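Local coordinates for putative oxidoreductase molybdopterin-binding subunit (Sulfolobus tokodaii, PDB 4ZOH), which probably serves as the molybdenum-bearing large subunit of an oxidoreductase of the xanthine dehydrogenase and aldehyde oxidase family, holding the pterin cytosine dinucleotide cofactor, at residues 162-167 with 215-220; 182-187 with 209-214. One frame throughout, in Å; residues are numbered along the deposited sequence.

In the fold
Both interactions lie in the buried core of the subunit, and both depend on the loop between strand 204-207 and helix 223-235. Residues 209-214, the earlier part of that loop, belong to interaction 2; residues 215-220, the later part, belong to interaction 1. Interaction 2 is nested in the chain loop that interaction 1 closes, and each gives the pterin one backbone N-H. Their chemistry differs: in 162-167 with 215-220 a buried lysine ammonium is gripped by carbonyl oxygens and a carboxylate, whereas 182-187 with 209-214 meet through small apolar groups set against oxygens. Ser184 links the two, its hydroxyl bonding to both Glu166 and Lys218.

Interaction 1 of 2, residues 162-167 with 215-220. With MCN (pterin cytosine dinucleotide), chain D.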
ATOM      1  N   ALA A 162       0.016 -24.518  17.760  1.00 19.40           N
ATOM      2  CA  ALA A 162      -0.764 -23.318  17.918  1.00 17.36           C
ATOM      3  C   ALA A 162      -1.894 -23.164  16.881  1.00 19.77           C
ATOM      4  O   ALA A 162      -3.041 -22.910  17.265  1.00 21.03           O
ATOM      5  CB  ALA A 162       0.140 -22.115  17.969  1.00 17.17           C
ATOM      6  N   SER A 163      -1.585 -23.437  15.602  1.00 17.95           N
ATOM      7  CA  SER A 163      -2.562 -23.443  14.517  1.00 20.01           C
ATOM      8  C   SER A 163      -3.477 -22.175  14.471  1.00 21.12           C
ATOM      9  O   SER A 163      -4.683 -22.335  14.307  1.00 20.18           O
ATOM     10  CB  SER A 163      -3.437 -24.708  14.584  1.00 19.62           C
ATOM     11  OG  SER A 163      -2.691 -25.855  14.868  1.00 19.92           O
ATOM     12  N   PRO A 164      -2.911 -20.925  14.617  1.00 22.37           N
ATOM     13  CA  PRO A 164      -3.766 -19.743  14.396  1.00 20.12           C
ATOM     14  C   PRO A 164      -4.339 -19.826  12.988  1.00 21.02           C
ATOM     15  O   PRO A 164      -3.697 -20.408  12.090  1.00 22.48           O
ATOM     16  CB  PRO A 164      -2.791 -18.567  14.468  1.00 20.63           C
ATOM     17  CG  PRO A 164      -1.443 -19.139  14.104  1.00 19.88           C
ATOM     18  CD  PRO A 164      -1.476 -20.567  14.601  1.00 20.57           C
ATOM     19  N   LEU A 165      -5.540 -19.275  12.778  1.00 20.38           N
ATOM     20  CA  LEU A 165      -6.169 -19.438  11.434  1.00 21.33           C
ATOM     21  C   LEU A 165      -5.439 -18.650  10.341  1.00 19.03           C
ATOM     22  O   LEU A 165      -5.524 -19.015   9.167  1.00 19.19           O
ATOM     23  CB  LEU A 165      -7.609 -18.918  11.486  1.00 21.24           C
ATOM     24  CG  LEU A 165      -8.764 -19.810  11.085  1.00 25.24           C
ATOM     25  CD1 LEU A 165      -9.663 -18.709  10.556  1.00 31.00           C
ATOM     26  CD2 LEU A 165      -8.602 -20.856   9.982  1.00 24.52           C
ATOM     27  N   GLU A 166      -4.817 -17.540  10.694  1.00 16.73           N
ATOM     28  CA  GLU A 166      -3.835 -16.921   9.785  1.00 17.41           C
ATOM     29  C   GLU A 166      -2.417 -17.412  10.164  1.00 17.77           C
ATOM     30  O   GLU A 166      -1.942 -17.232  11.329  1.00 17.34           O
ATOM     31  CB  GLU A 166      -3.833 -15.356   9.834  1.00 17.17           C
ATOM     32  CG  GLU A 166      -2.935 -14.719   8.749  1.00 16.24           C
ATOM     33  CD  GLU A 166      -2.298 -13.399   9.153  1.00 19.07           C
ATOM     34  OE1 GLU A 166      -1.782 -12.672   8.264  1.00 20.21           O
ATOM     35  OE2 GLU A 166      -2.281 -13.025  10.360  1.00 17.33           O
ATOM     36  N   THR A 167      -1.734 -17.975   9.179  1.00 17.65           N
ATOM     37  CA  THR A 167      -0.277 -18.307   9.302  1.00 17.82           C
ATOM     38  C   THR A 167       0.588 -17.089   9.466  1.00 18.03           C
ATOM     39  O   THR A 167       0.098 -15.972   9.432  1.00 17.18           O
ATOM     40  CB  THR A 167       0.260 -19.055   8.101  1.00 18.35           C
ATOM     41  OG1 THR A 167       0.201 -18.207   6.958  1.00 19.90           O
ATOM     42  CG2 THR A 167      -0.579 -20.342   7.800  1.00 15.85           C
ATOM     43  N   PHE A 215      -1.248 -17.085  19.455  1.00 17.85           N
ATOM     44  CA  PHE A 215      -1.296 -18.025  20.616  1.00 20.17           C
ATOM     45  C   PHE A 215       0.139 -18.427  20.994  1.00 21.00           C
ATOM     46  O   PHE A 215       0.377 -19.553  21.400  1.00 20.47           O
ATOM     47  CB  PHE A 215      -2.172 -19.245  20.319  1.00 17.84           C
ATOM     48  CG  PHE A 215      -3.540 -18.862  19.812  1.00 20.29           C
ATOM     49  CD1 PHE A 215      -4.512 -18.373  20.690  1.00 19.59           C
ATOM     50  CD2 PHE A 215      -3.851 -18.936  18.430  1.00 19.02           C
ATOM     51  CE1 PHE A 215      -5.785 -18.012  20.214  1.00 24.47           C
ATOM     52  CE2 PHE A 215      -5.115 -18.549  17.959  1.00 20.11           C
ATOM     53  CZ  PHE A 215      -6.092 -18.075  18.840  1.00 18.45           C
ATOM     54  N   GLY A 216       1.071 -17.472  20.778  1.00 22.03           N
ATOM     55  CA  GLY A 216       2.425 -17.583  21.239  1.00 22.78           C
ATOM     56  C   GLY A 216       3.321 -17.901  20.055  1.00 21.50           C
ATOM     57  O   GLY A 216       4.442 -17.588  20.095  1.00 23.52           O
ATOM     58  N   SER A 217       2.773 -18.447  18.978  1.00 23.07           N
ATOM     59  CA  SER A 217       3.526 -18.831  17.811  1.00 20.30           C
ATOM     60  C   SER A 217       4.248 -17.714  17.025  1.00 21.90           C
ATOM     61  O   SER A 217       5.034 -18.071  16.144  1.00 19.97           O
ATOM     62  CB  SER A 217       2.667 -19.666  16.878  1.00 18.65           C
ATOM     63  OG  SER A 217       1.847 -18.836  16.112  1.00 17.02           O
ATOM     64  N   LYS A 218       3.959 -16.418  17.305  1.00 21.52           N
ATOM     65  CA  LYS A 218       4.458 -15.276  16.521  1.00 18.59           C
ATOM     66  C   LYS A 218       5.238 -14.265  17.421  1.00 19.94           C
ATOM     67  O   LYS A 218       5.480 -13.092  17.055  1.00 19.60           O
ATOM     68  CB  LYS A 218       3.321 -14.588  15.713  1.00 19.03           C
ATOM     69  CG  LYS A 218       2.708 -15.497  14.617  1.00 22.51           C
ATOM     70  CD  LYS A 218       1.395 -14.944  14.006  1.00 21.32           C
ATOM     71  CE  LYS A 218       0.753 -15.976  13.107  1.00 18.13           C
ATOM     72  NZ  LYS A 218      -0.465 -15.379  12.413  1.00 18.08           N
ATOM     73  N   ILE A 219       5.583 -14.707  18.630  1.00 17.14           N
ATOM     74  CA  ILE A 219       6.483 -13.896  19.463  1.00 20.32           C
ATOM     75  C   ILE A 219       7.882 -13.769  18.821  1.00 20.63           C
ATOM     76  O   ILE A 219       8.375 -12.660  18.584  1.00 17.92           O
ATOM     77  CB  ILE A 219       6.669 -14.500  20.872  1.00 21.55           C
ATOM     78  CG1 ILE A 219       5.314 -14.610  21.586  1.00 18.52           C
ATOM     79  CG2 ILE A 219       7.700 -13.647  21.664  1.00 20.91           C
ATOM     80  CD1 ILE A 219       5.457 -15.269  22.993  1.00 21.75           C
ATOM     81  N   ILE A 220       8.476 -14.928  18.506  1.00 19.38           N
ATOM     82  CA  ILE A 220       9.835 -14.952  18.009  1.00 21.93           C
ATOM     83  C   ILE A 220       9.844 -14.462  16.564  1.00 23.78           C
ATOM     84  O   ILE A 220       8.787 -14.470  15.881  1.00 21.51           O
ATOM     85  CB  ILE A 220      10.422 -16.396  18.092  1.00 21.35           C
ATOM     86  CG1 ILE A 220       9.734 -17.389  17.123  1.00 18.94           C
ATOM     87  CG2 ILE A 220      10.374 -16.858  19.547  1.00 20.61           C
ATOM     88  CD1 ILE A 220      10.420 -18.752  17.088  1.00 21.42           C
TER
HETATM   89  N1  MCN D 801      -9.285  -8.464  30.498  1.00 26.58           N
HETATM   90  C2  MCN D 801     -10.050  -7.685  31.352  1.00 27.83           C
HETATM   91  N3  MCN D 801      -9.815  -7.662  32.701  1.00 26.87           N
HETATM   92  C4  MCN D 801      -8.788  -8.453  33.204  1.00 26.25           C
HETATM   93  C5  MCN D 801      -8.012  -9.243  32.358  1.00 26.33           C
HETATM   94  C6  MCN D 801      -8.242  -9.235  30.981  1.00 24.07           C
HETATM   95  O2  MCN D 801     -10.972  -6.966  30.954  1.00 27.20           O
HETATM   96  N4  MCN D 801      -8.576  -8.417  34.502  1.00 23.47           N
HETATM   97  C1' MCN D 801      -9.596  -8.404  29.068  1.00 26.05           C
HETATM   98  C2D MCN D 801      -8.730  -7.332  28.402  1.00 27.48           C
HETATM   99  O2' MCN D 801      -9.359  -6.089  28.329  1.00 34.26           O
HETATM  100  C3' MCN D 801      -8.603  -7.846  26.993  1.00 26.77           C
HETATM  101  C4D MCN D 801      -8.319  -9.261  27.286  1.00 27.36           C
HETATM  102  O4D MCN D 801      -9.227  -9.600  28.422  1.00 26.77           O
HETATM  103  O3' MCN D 801      -9.771  -7.735  26.255  1.00 26.35           O
HETATM  104  C5' MCN D 801      -6.858  -9.015  27.612  1.00 28.96           C
HETATM  105  O5' MCN D 801      -6.316 -10.042  28.216  1.00 29.72           O
HETATM  106  PA  MCN D 801      -4.864  -9.978  28.942  1.00 25.88           P
HETATM  107  O1A MCN D 801      -4.269  -8.690  29.233  1.00 26.43           O
HETATM  108  O2A MCN D 801      -5.160 -10.971  30.031  1.00 24.53           O
HETATM  109  O3A MCN D 801      -4.057 -10.860  27.752  1.00 25.71           O
HETATM  110  PB  MCN D 801      -3.429 -10.143  26.450  1.00 22.58           P
HETATM  111  O1B MCN D 801      -2.022  -9.696  26.814  1.00 23.31           O
HETATM  112  O2B MCN D 801      -4.262  -9.116  25.817  1.00 19.76           O
HETATM  113  O3B MCN D 801      -3.418 -11.351  25.512  1.00 20.82           O
HETATM  114  C10 MCN D 801      -2.308 -12.284  25.405  1.00 19.76           C
HETATM  115  C9' MCN D 801      -2.800 -13.708  25.492  1.00 20.12           C
HETATM  116  C8' MCN D 801      -1.798 -14.671  25.132  1.00 22.27           C
HETATM  117  S8' MCN D 801      -0.240 -14.667  25.947  1.00 25.50           S
HETATM  118  C7' MCN D 801      -2.041 -15.687  24.258  1.00 22.72           C
HETATM  119  S7' MCN D 801      -0.862 -16.979  23.908  1.00 24.97           S
HETATM  120  C6' MCN D 801      -3.338 -15.880  23.640  1.00 23.76           C
HETATM  121  C7  MCN D 801      -4.438 -15.100  24.434  1.00 24.09           C
HETATM  122  O9' MCN D 801      -3.941 -13.794  24.644  1.00 22.33           O
HETATM  123  N5' MCN D 801      -3.350 -15.573  22.211  1.00 22.48           N
HETATM  124  C4A MCN D 801      -4.491 -15.111  21.526  1.00 25.33           C
HETATM  125  N8' MCN D 801      -5.695 -15.019  23.627  1.00 23.55           N
HETATM  126  C4B MCN D 801      -5.680 -14.867  22.272  1.00 25.90           C
HETATM  127  N1' MCN D 801      -6.816 -14.475  21.689  1.00 24.57           N
HETATM  128  C2' MCN D 801      -6.827 -14.256  20.377  1.00 23.89           C
HETATM  129  N2' MCN D 801      -7.956 -13.850  19.835  1.00 23.95           N
HETATM  130  N3' MCN D 801      -5.681 -14.477  19.543  1.00 22.66           N
HETATM  131  C4' MCN D 801      -4.475 -14.937  20.120  1.00 26.60           C
HETATM  132  O4' MCN D 801      -3.462 -15.150  19.391  1.00 24.48           O
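One side of the pterin pocket is built here, where Phe215 packs against Pro164 and Lys218 reaches back to Glu166. With CG anti to its carbonyl carbon (chi1 -52°), Phe215 lays its ring nearly parallel, within about 15°, over the carbonyl end of the pterin. CE1 of Phe215 is 3.3 Å from C4' of the cofactor, and O4' lies 3.5 Å above the ring plane, over its centre. The CA of Pro164 meets the ring at its edge, in plane, 4.0 Å from CE2 of Phe215. The N of Phe215 also donates to O4' of the cofactor at 2.9 Å, so one residue both bonds and covers this oxygen. Replacing Phe215 by alanine would remove the ring, which would probably leave the pterin uncovered on that side and open a gap beside Pro164. In this glycine-rich loop, Gly216 has a phi of 105°, where a side chain would collide with the preceding carbonyl. Lys218 runs extended past the Pro164 ring. NZ of Lys218 donates to O of Glu166 at 2.6 Å from above the carbonyl plane, and weakly to O of Thr167. A long salt bridge joins Glu166 OE2 to Lys218 NZ at 3.6 Å; Gly213 O also bonds NZ, while Gly212 N bonds OE2.

Interaction 2 of 2, residues 182-187 with 209-214; sequences YSSTQS and PDVGGA. With MCN (pterin cytosine dinucleotide), chain D.
With CG anti to the carbonyl carbon (chi1 -62°) and the chain extended beyond it, Gln186 carries its amide alongside the methyl of Ala214, while Val211, its CG1 anti to the backbone N (chi1 175°), spreads its two methyls towards Ser184 and Thr185. The Gln186 contact is tight: OE1 of Gln186 lies 3.2 Å from CB of Ala214, and CG and CD of Gln186 also touch this methyl. The small side chain of alanine suits a place so near the amide. OE1 also accepts from Lys218 N, and NE2 of Gln186 donates to Thr481 O; bonded at both ends, the amide is probably fixed in its rotation. The Gln186 side chain lies about 5 Å from the molybdenum. Residues 209-214 open the glycine-rich loop that cradles the pterin in this family, and Ala214 N donates to O4' of the cofactor at 2.7 Å. Gly213 precedes it with a positive phi of 79°, a conformation that favours glycine. Val211 divides its branches between two residues: CG1 touches OG of Ser184 at 3.5 Å, and CG2 approaches O of Thr185 at 3.6 Å. Branching at CB thus lets one side chain fill both places. Ser184 and Gly212 each centre an inverse gamma turn, so the chain bends sharply on both sides of the contact. The hydroxyl of Ser184 bonds to Lys218 NZ and to Glu166 OE2, which satisfies it in a buried setting that Val211 helps to cover. Where strand 179-183 ends, CD of Pro209 comes 3.3 Å from O of Ser183.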
ATOM      1  N   TYR A 182       6.565  -5.639   7.092  1.00 21.36           N
ATOM      2  CA  TYR A 182       5.225  -5.925   7.652  1.00 19.62           C
ATOM      3  C   TYR A 182       5.237  -7.392   8.029  1.00 18.55           C
ATOM      4  O   TYR A 182       5.740  -8.192   7.269  1.00 17.07           O
ATOM      5  CB  TYR A 182       4.107  -5.727   6.648  1.00 18.93           C
ATOM      6  CG  TYR A 182       3.988  -4.363   6.006  1.00 22.36           C
ATOM      7  CD1 TYR A 182       2.964  -3.472   6.410  1.00 23.94           C
ATOM      8  CD2 TYR A 182       4.854  -3.980   4.975  1.00 22.16           C
ATOM      9  CE1 TYR A 182       2.798  -2.259   5.766  1.00 26.76           C
ATOM     10  CE2 TYR A 182       4.701  -2.754   4.346  1.00 27.86           C
ATOM     11  CZ  TYR A 182       3.682  -1.922   4.758  1.00 28.26           C
ATOM     12  OH  TYR A 182       3.584  -0.726   4.162  1.00 34.50           O
ATOM     13  N   SER A 183       4.650  -7.750   9.151  1.00 15.58           N
ATOM     14  CA  SER A 183       4.700  -9.130   9.519  1.00 17.61           C
ATOM     15  C   SER A 183       3.521  -9.485  10.393  1.00 17.56           C
ATOM     16  O   SER A 183       3.082  -8.662  11.259  1.00 18.32           O
ATOM     17  CB  SER A 183       6.017  -9.447  10.291  1.00 17.35           C
ATOM     18  OG  SER A 183       6.135 -10.855  10.581  1.00 20.72           O
ATOM     19  N   SER A 184       3.086 -10.723  10.234  1.00 16.92           N
ATOM     20  CA  SER A 184       2.076 -11.276  11.105  1.00 17.73           C
ATOM     21  C   SER A 184       2.825 -11.657  12.365  1.00 17.60           C
ATOM     22  O   SER A 184       3.329 -12.762  12.502  1.00 18.26           O
ATOM     23  CB  SER A 184       1.338 -12.470  10.446  1.00 17.10           C
ATOM     24  OG  SER A 184       0.306 -12.946  11.312  1.00 16.40           O
ATOM     25  N   THR A 185       3.005 -10.689  13.225  1.00 18.06           N
ATOM     26  CA  THR A 185       3.852 -10.896  14.385  1.00 19.08           C
ATOM     27  C   THR A 185       3.080 -10.483  15.651  1.00 18.58           C
ATOM     28  O   THR A 185       2.049  -9.795  15.513  1.00 20.04           O
ATOM     29  CB  THR A 185       5.159 -10.060  14.267  1.00 17.73           C
ATOM     30  OG1 THR A 185       6.025 -10.385  15.342  1.00 19.45           O
ATOM     31  CG2 THR A 185       4.892  -8.567  14.276  1.00 16.10           C
ATOM     32  N   GLN A 186       3.607 -10.814  16.841  1.00 17.74           N
ATOM     33  CA  GLN A 186       2.965 -10.392  18.129  1.00 16.19           C
ATOM     34  C   GLN A 186       3.412  -9.024  18.652  1.00 18.44           C
ATOM     35  O   GLN A 186       2.856  -8.494  19.619  1.00 15.15           O
ATOM     36  CB  GLN A 186       3.073 -11.471  19.217  1.00 16.02           C
ATOM     37  CG  GLN A 186       2.350 -12.732  18.807  1.00 16.17           C
ATOM     38  CD  GLN A 186       2.332 -13.807  19.877  1.00 16.41           C
ATOM     39  OE1 GLN A 186       2.427 -15.000  19.556  1.00 18.51           O
ATOM     40  NE2 GLN A 186       2.257 -13.408  21.119  1.00 15.32           N
ATOM     41  N   SER A 187       4.399  -8.417  17.988  1.00 17.33           N
ATOM     42  CA  SER A 187       4.874  -7.121  18.424  1.00 19.21           C
ATOM     43  C   SER A 187       5.723  -6.516  17.332  1.00 20.94           C
ATOM     44  O   SER A 187       6.781  -7.062  17.044  1.00 22.09           O
ATOM     45  CB  SER A 187       5.780  -7.249  19.677  1.00 18.46           C
ATOM     46  OG  SER A 187       6.274  -5.975  20.089  1.00 15.98           O
ATOM     47  N   PRO A 209       0.284  -5.373  11.006  1.00 18.13           N
ATOM     48  CA  PRO A 209      -1.072  -5.016  10.442  1.00 18.86           C
ATOM     49  C   PRO A 209      -2.073  -5.899  11.247  1.00 20.23           C
ATOM     50  O   PRO A 209      -1.668  -6.431  12.333  1.00 21.30           O
ATOM     51  CB  PRO A 209      -0.964  -5.492   8.983  1.00 19.45           C
ATOM     52  CG  PRO A 209      -0.104  -6.729   9.095  1.00 19.45           C
ATOM     53  CD  PRO A 209       0.946  -6.412  10.179  1.00 18.21           C
ATOM     54  N   ASP A 210      -3.283  -6.122  10.751  1.00 16.73           N
ATOM     55  CA  ASP A 210      -4.157  -7.072  11.471  1.00 17.79           C
ATOM     56  C   ASP A 210      -3.482  -8.437  11.500  1.00 17.46           C
ATOM     57  O   ASP A 210      -2.958  -8.885  10.493  1.00 17.74           O
ATOM     58  CB  ASP A 210      -5.593  -7.152  10.815  1.00 16.12           C
ATOM     59  CG  ASP A 210      -6.297  -5.804  10.863  1.00 18.28           C
ATOM     60  OD1 ASP A 210      -6.404  -5.261  11.993  1.00 18.19           O
ATOM     61  OD2 ASP A 210      -6.630  -5.215   9.807  1.00 19.49           O
ATOM     62  N   VAL A 211      -3.562  -9.118  12.641  1.00 16.22           N
ATOM     63  CA  VAL A 211      -3.026 -10.440  12.763  1.00 16.36           C
ATOM     64  C   VAL A 211      -4.119 -11.449  13.115  1.00 16.71           C
ATOM     65  O   VAL A 211      -4.823 -11.292  14.124  1.00 19.44           O
ATOM     66  CB  VAL A 211      -1.913 -10.397  13.876  1.00 16.92           C
ATOM     67  CG1 VAL A 211      -1.350 -11.811  14.190  1.00 12.88           C
ATOM     68  CG2 VAL A 211      -0.866  -9.365  13.440  1.00 15.72           C
ATOM     69  N   GLY A 212      -4.225 -12.511  12.330  1.00 16.50           N
ATOM     70  CA  GLY A 212      -5.245 -13.535  12.563  1.00 14.07           C
ATOM     71  C   GLY A 212      -4.911 -14.491  13.711  1.00 14.35           C
ATOM     72  O   GLY A 212      -4.954 -15.725  13.494  1.00 13.96           O
ATOM     73  N   GLY A 213      -4.590 -13.962  14.908  1.00 13.97           N
ATOM     74  CA  GLY A 213      -4.204 -14.822  16.076  1.00 14.59           C
ATOM     75  C   GLY A 213      -2.726 -15.308  15.991  1.00 19.20           C
ATOM     76  O   GLY A 213      -2.059 -15.150  14.921  1.00 17.94           O
ATOM     77  N   ALA A 214      -2.249 -15.958  17.061  1.00 16.70           N
ATOM     78  CA  ALA A 214      -0.855 -16.328  17.184  1.00 16.40           C
ATOM     79  C   ALA A 214      -0.724 -17.408  18.247  1.00 16.68           C
ATOM     80  O   ALA A 214      -0.170 -18.512  17.969  1.00 15.26           O
ATOM     81  CB  ALA A 214      -0.049 -15.109  17.580  1.00 15.91           C
TER
HETATM   82  N1  MCN D 801      -9.285  -8.464  30.498  1.00 26.58           N
HETATM   83  C2  MCN D 801     -10.050  -7.685  31.352  1.00 27.83           C
HETATM   84  N3  MCN D 801      -9.815  -7.662  32.701  1.00 26.87           N
HETATM   85  C4  MCN D 801      -8.788  -8.453  33.204  1.00 26.25           C
HETATM   86  C5  MCN D 801      -8.012  -9.243  32.358  1.00 26.33           C
HETATM   87  C6  MCN D 801      -8.242  -9.235  30.981  1.00 24.07           C
HETATM   88  O2  MCN D 801     -10.972  -6.966  30.954  1.00 27.20           O
HETATM   89  N4  MCN D 801      -8.576  -8.417  34.502  1.00 23.47           N
HETATM   90  C1' MCN D 801      -9.596  -8.404  29.068  1.00 26.05           C
HETATM   91  C2D MCN D 801      -8.730  -7.332  28.402  1.00 27.48           C
HETATM   92  O2' MCN D 801      -9.359  -6.089  28.329  1.00 34.26           O
HETATM   93  C3' MCN D 801      -8.603  -7.846  26.993  1.00 26.77           C
HETATM   94  C4D MCN D 801      -8.319  -9.261  27.286  1.00 27.36           C
HETATM   95  O4D MCN D 801      -9.227  -9.600  28.422  1.00 26.77           O
HETATM   96  O3' MCN D 801      -9.771  -7.735  26.255  1.00 26.35           O
HETATM   97  C5' MCN D 801      -6.858  -9.015  27.612  1.00 28.96           C
HETATM   98  O5' MCN D 801      -6.316 -10.042  28.216  1.00 29.72           O
HETATM   99  PA  MCN D 801      -4.864  -9.978  28.942  1.00 25.88           P
HETATM  100  O1A MCN D 801      -4.269  -8.690  29.233  1.00 26.43           O
HETATM  101  O2A MCN D 801      -5.160 -10.971  30.031  1.00 24.53           O
HETATM  102  O3A MCN D 801      -4.057 -10.860  27.752  1.00 25.71           O
HETATM  103  PB  MCN D 801      -3.429 -10.143  26.450  1.00 22.58           P
HETATM  104  O1B MCN D 801      -2.022  -9.696  26.814  1.00 23.31           O
HETATM  105  O2B MCN D 801      -4.262  -9.116  25.817  1.00 19.76           O
HETATM  106  O3B MCN D 801      -3.418 -11.351  25.512  1.00 20.82           O
HETATM  107  C10 MCN D 801      -2.308 -12.284  25.405  1.00 19.76           C
HETATM  108  C9' MCN D 801      -2.800 -13.708  25.492  1.00 20.12           C
HETATM  109  C8' MCN D 801      -1.798 -14.671  25.132  1.00 22.27           C
HETATM  110  S8' MCN D 801      -0.240 -14.667  25.947  1.00 25.50           S
HETATM  111  C7' MCN D 801      -2.041 -15.687  24.258  1.00 22.72           C
HETATM  112  S7' MCN D 801      -0.862 -16.979  23.908  1.00 24.97           S
HETATM  113  C6' MCN D 801      -3.338 -15.880  23.640  1.00 23.76           C
HETATM  114  C7  MCN D 801      -4.438 -15.100  24.434  1.00 24.09           C
HETATM  115  O9' MCN D 801      -3.941 -13.794  24.644  1.00 22.33           O
HETATM  116  N5' MCN D 801      -3.350 -15.573  22.211  1.00 22.48           N
HETATM  117  C4A MCN D 801      -4.491 -15.111  21.526  1.00 25.33           C
HETATM  118  N8' MCN D 801      -5.695 -15.019  23.627  1.00 23.55           N
HETATM  119  C4B MCN D 801      -5.680 -14.867  22.272  1.00 25.90           C
HETATM  120  N1' MCN D 801      -6.816 -14.475  21.689  1.00 24.57           N
HETATM  121  C2' MCN D 801      -6.827 -14.256  20.377  1.00 23.89           C
HETATM  122  N2' MCN D 801      -7.956 -13.850  19.835  1.00 23.95           N
HETATM  123  N3' MCN D 801      -5.681 -14.477  19.543  1.00 22.66           N
HETATM  124  C4' MCN D 801      -4.475 -14.937  20.120  1.00 26.60           C
HETATM  125  O4' MCN D 801      -3.462 -15.150  19.391  1.00 24.48           O